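Solute-binding protein Csal_2479 (Chromohalobacter salexigens, PDB 4P1L) is a periplasmic solute-binding protein that binds D-glucuronate and probably delivers it to a TRAP permease for uptake into the cytoplasm. Local coordinates at residues D112-I117 with I231-L236. Residues are numbered along the deposited sequence; the frame is centred on the assembly and turned at random.
With BDP (beta-D-glucopyranuronic acid), chain C.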
loop_
_atom_site.group_PDB
_atom_site.type_symbol
_atom_site.label_atom_id
_atom_site.label_comp_id
_atom_site.label_asym_id
_atom_site.label_seq_id
_atom_site.Cartn_x
_atom_site.Cartn_y
_atom_site.Cartn_z
ATOM N N ASP A 112 3.781 -13.209 1.864
ATOM C CA ASP A 112 3.766 -14.333 0.927
ATOM C C ASP A 112 2.341 -14.882 0.778
ATOM O O ASP A 112 1.926 -15.299 -0.325
ATOM C CB ASP A 112 4.730 -15.435 1.361
ATOM C CG ASP A 112 6.173 -15.119 0.995
ATOM O OD1 ASP A 112 6.383 -14.410 -0.012
ATOM O OD2 ASP A 112 7.084 -15.559 1.721
ATOM N N ASP A 113 1.591 -14.894 1.879
ATOM C CA ASP A 113 0.195 -15.307 1.810
ATOM C C ASP A 113 -0.566 -14.313 0.930
ATOM O O ASP A 113 -1.417 -14.688 0.115
ATOM C CB ASP A 113 -0.453 -15.337 3.199
ATOM C CG ASP A 113 -0.002 -16.532 4.041
ATOM O OD1 ASP A 113 -0.439 -17.662 3.774
ATOM O OD2 ASP A 113 0.774 -16.330 4.992
HETATM N N MSE A 114 -0.265 -13.036 1.095
HETATM C CA MSE A 114 -0.971 -12.012 0.326
HETATM C C MSE A 114 -0.716 -12.180 -1.172
HETATM O O MSE A 114 -1.661 -12.139 -1.983
HETATM C CB MSE A 114 -0.588 -10.613 0.824
HETATM C CG MSE A 114 -1.166 -9.466 0.031
HETATM SE SE MSE A 114 -0.144 -9.017 -1.590
HETATM C CE MSE A 114 1.546 -8.550 -0.727
ATOM N N TYR A 115 0.536 -12.426 -1.557
ATOM C CA TYR A 115 0.853 -12.651 -2.973
ATOM C C TYR A 115 0.096 -13.828 -3.582
ATOM O O TYR A 115 -0.477 -13.722 -4.680
ATOM C CB TYR A 115 2.348 -12.905 -3.171
ATOM C CG TYR A 115 3.262 -11.722 -2.980
ATOM C CD1 TYR A 115 2.941 -10.458 -3.474
ATOM C CD2 TYR A 115 4.477 -11.873 -2.337
ATOM C CE1 TYR A 115 3.788 -9.387 -3.301
ATOM C CE2 TYR A 115 5.342 -10.794 -2.183
ATOM C CZ TYR A 115 4.984 -9.564 -2.670
ATOM O OH TYR A 115 5.832 -8.505 -2.504
ATOM N N ARG A 116 0.086 -14.945 -2.860
ATOM C CA ARG A 116 -0.597 -16.155 -3.313
ATOM C C ARG A 116 -2.085 -15.890 -3.518
ATOM O O ARG A 116 -2.682 -16.292 -4.536
ATOM C CB ARG A 116 -0.419 -17.270 -2.285
ATOM C CG ARG A 116 -1.127 -18.540 -2.666
ATOM C CD ARG A 116 -0.859 -19.625 -1.663
ATOM N NE ARG A 116 -1.665 -19.402 -0.471
ATOM C CZ ARG A 116 -1.184 -19.078 0.721
ATOM N NH1 ARG A 116 0.129 -18.954 0.923
ATOM N NH2 ARG A 116 -2.026 -18.894 1.724
ATOM N N ILE A 117 -2.678 -15.200 -2.555
ATOM C CA ILE A 117 -4.098 -14.885 -2.608
ATOM C C ILE A 117 -4.435 -13.914 -3.730
ATOM O O ILE A 117 -5.390 -14.119 -4.485
ATOM C CB ILE A 117 -4.584 -14.335 -1.234
ATOM C CG1 ILE A 117 -4.665 -15.483 -0.223
ATOM C CG2 ILE A 117 -5.925 -13.633 -1.376
ATOM C CD1 ILE A 117 -4.741 -15.050 1.207
ATOM N N ILE A 231 -0.891 -5.468 5.787
ATOM C CA ILE A 231 -0.164 -5.980 4.661
ATOM C C ILE A 231 -1.039 -5.606 3.455
ATOM O O ILE A 231 -2.048 -6.263 3.146
ATOM C CB ILE A 231 0.047 -7.494 4.788
ATOM C CG1 ILE A 231 1.066 -7.766 5.901
ATOM C CG2 ILE A 231 0.513 -8.062 3.488
ATOM C CD1 ILE A 231 1.067 -9.206 6.395
ATOM N N LEU A 232 -0.675 -4.496 2.822
ATOM C CA LEU A 232 -1.505 -3.890 1.804
ATOM C C LEU A 232 -0.946 -4.220 0.413
ATOM O O LEU A 232 0.216 -3.904 0.093
ATOM C CB LEU A 232 -1.574 -2.384 2.021
ATOM C CG LEU A 232 -2.491 -1.959 3.197
ATOM C CD1 LEU A 232 -2.255 -0.497 3.574
ATOM C CD2 LEU A 232 -3.955 -2.193 2.804
ATOM N N PRO A 233 -1.765 -4.862 -0.442
ATOM C CA PRO A 233 -1.342 -4.941 -1.833
ATOM C C PRO A 233 -1.325 -3.557 -2.467
ATOM O O PRO A 233 -1.994 -2.647 -1.962
ATOM C CB PRO A 233 -2.444 -5.806 -2.499
ATOM C CG PRO A 233 -3.086 -6.532 -1.391
ATOM C CD PRO A 233 -3.062 -5.532 -0.231
ATOM N N GLU A 234 -0.583 -3.402 -3.563
ATOM C CA GLU A 234 -0.700 -2.241 -4.430
ATOM C C GLU A 234 -0.970 -2.713 -5.862
ATOM O O GLU A 234 -0.522 -3.787 -6.255
ATOM C CB GLU A 234 0.578 -1.408 -4.393
ATOM C CG GLU A 234 1.081 -1.125 -2.978
ATOM C CD GLU A 234 1.933 0.141 -2.877
ATOM O OE1 GLU A 234 2.438 0.616 -3.933
ATOM O OE2 GLU A 234 2.091 0.640 -1.739
ATOM N N CYS A 235 -1.724 -1.935 -6.638
ATOM C CA CYS A 235 -1.979 -2.305 -8.014
ATOM C C CYS A 235 -1.110 -1.501 -8.939
ATOM O O CYS A 235 -0.705 -0.380 -8.623
ATOM C CB CYS A 235 -3.446 -2.097 -8.398
ATOM S SG CYS A 235 -4.032 -0.385 -8.268
ATOM N N LEU A 236 -0.852 -2.088 -10.100
ATOM C CA LEU A 236 -0.444 -1.370 -11.299
ATOM C C LEU A 236 -1.686 -1.377 -12.169
ATOM O O LEU A 236 -2.143 -2.448 -12.584
ATOM C CB LEU A 236 0.721 -2.056 -12.000
ATOM C CG LEU A 236 1.097 -1.554 -13.387
ATOM C CD1 LEU A 236 1.215 -0.059 -13.441
ATOM C CD2 LEU A 236 2.401 -2.204 -13.806
HETATM C C1 BDP C . 3.542 3.412 1.397
HETATM C C2 BDP C . 2.754 3.203 0.111
HETATM C C3 BDP C . 2.448 4.521 -0.491
HETATM C C4 BDP C . 1.654 5.301 0.509
HETATM C C5 BDP C . 2.442 5.461 1.836
HETATM C C6 BDP C . 1.656 6.214 2.908
HETATM O O2 BDP C . 3.592 2.455 -0.754
HETATM O O3 BDP C . 1.535 4.248 -1.678
HETATM O O4 BDP C . 1.325 6.599 -0.016
HETATM O O5 BDP C . 2.776 4.199 2.323
HETATM O O6A BDP C . 1.854 5.856 4.114
HETATM O O1 BDP C . 3.792 2.187 1.993
HETATM O O6B BDP C . 0.932 7.178 2.583
#
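M114, modelled as selenomethionine, carries the whole contact from the helix side, reaching from helix 111-118 to I231 and P233, in the short link between strands 223-230 and 234-239. Its CB meets the branch methyl of I231, CB to CG2 3.8 Å. One carbon further out it lies against the proline ring, with M114 CG 3.8 Å from P233 CG. With CG anti to the backbone N (chi1 175°) the chain leaves the helix toward P233, then bends at chi2 and chi3, which carries the selenium over the face of the P233 ring on its CB-CG side, M114 SE to P233 CG 3.9 Å. In I231, CG1 lies anti to the carbonyl carbon (chi1 -71°), and CG2 is the branch that meets M114. All three residues are buried, and the patch is purely apolar.

Where the helix faces the C-terminal tail, R116 and D113 form a salt bridge: NH2 comes along the anti lone pair of D113 OD1 at 2.9 Å, while NH1 meets the same oxygen from above the carboxylate plane. S110 holds the other carboxylate oxygen, and R116 also reaches the backbone carbonyl of A324.

Next along the chain from P233, E234 extends beyond CG toward the sugar, and its OE2 accepts a hydrogen bond from O2 of the glucuronate at 2.6 Å. N88 donates to that same oxygen and N86 to OE1, so the two asparagines help fix the carboxylate. M114 thus packs, on the side away from the sugar, against I231-P233, a crossing between the four- and five-stranded sheets of the two lobes of a family 7 (DctP-type) TRAP solute-binding protein.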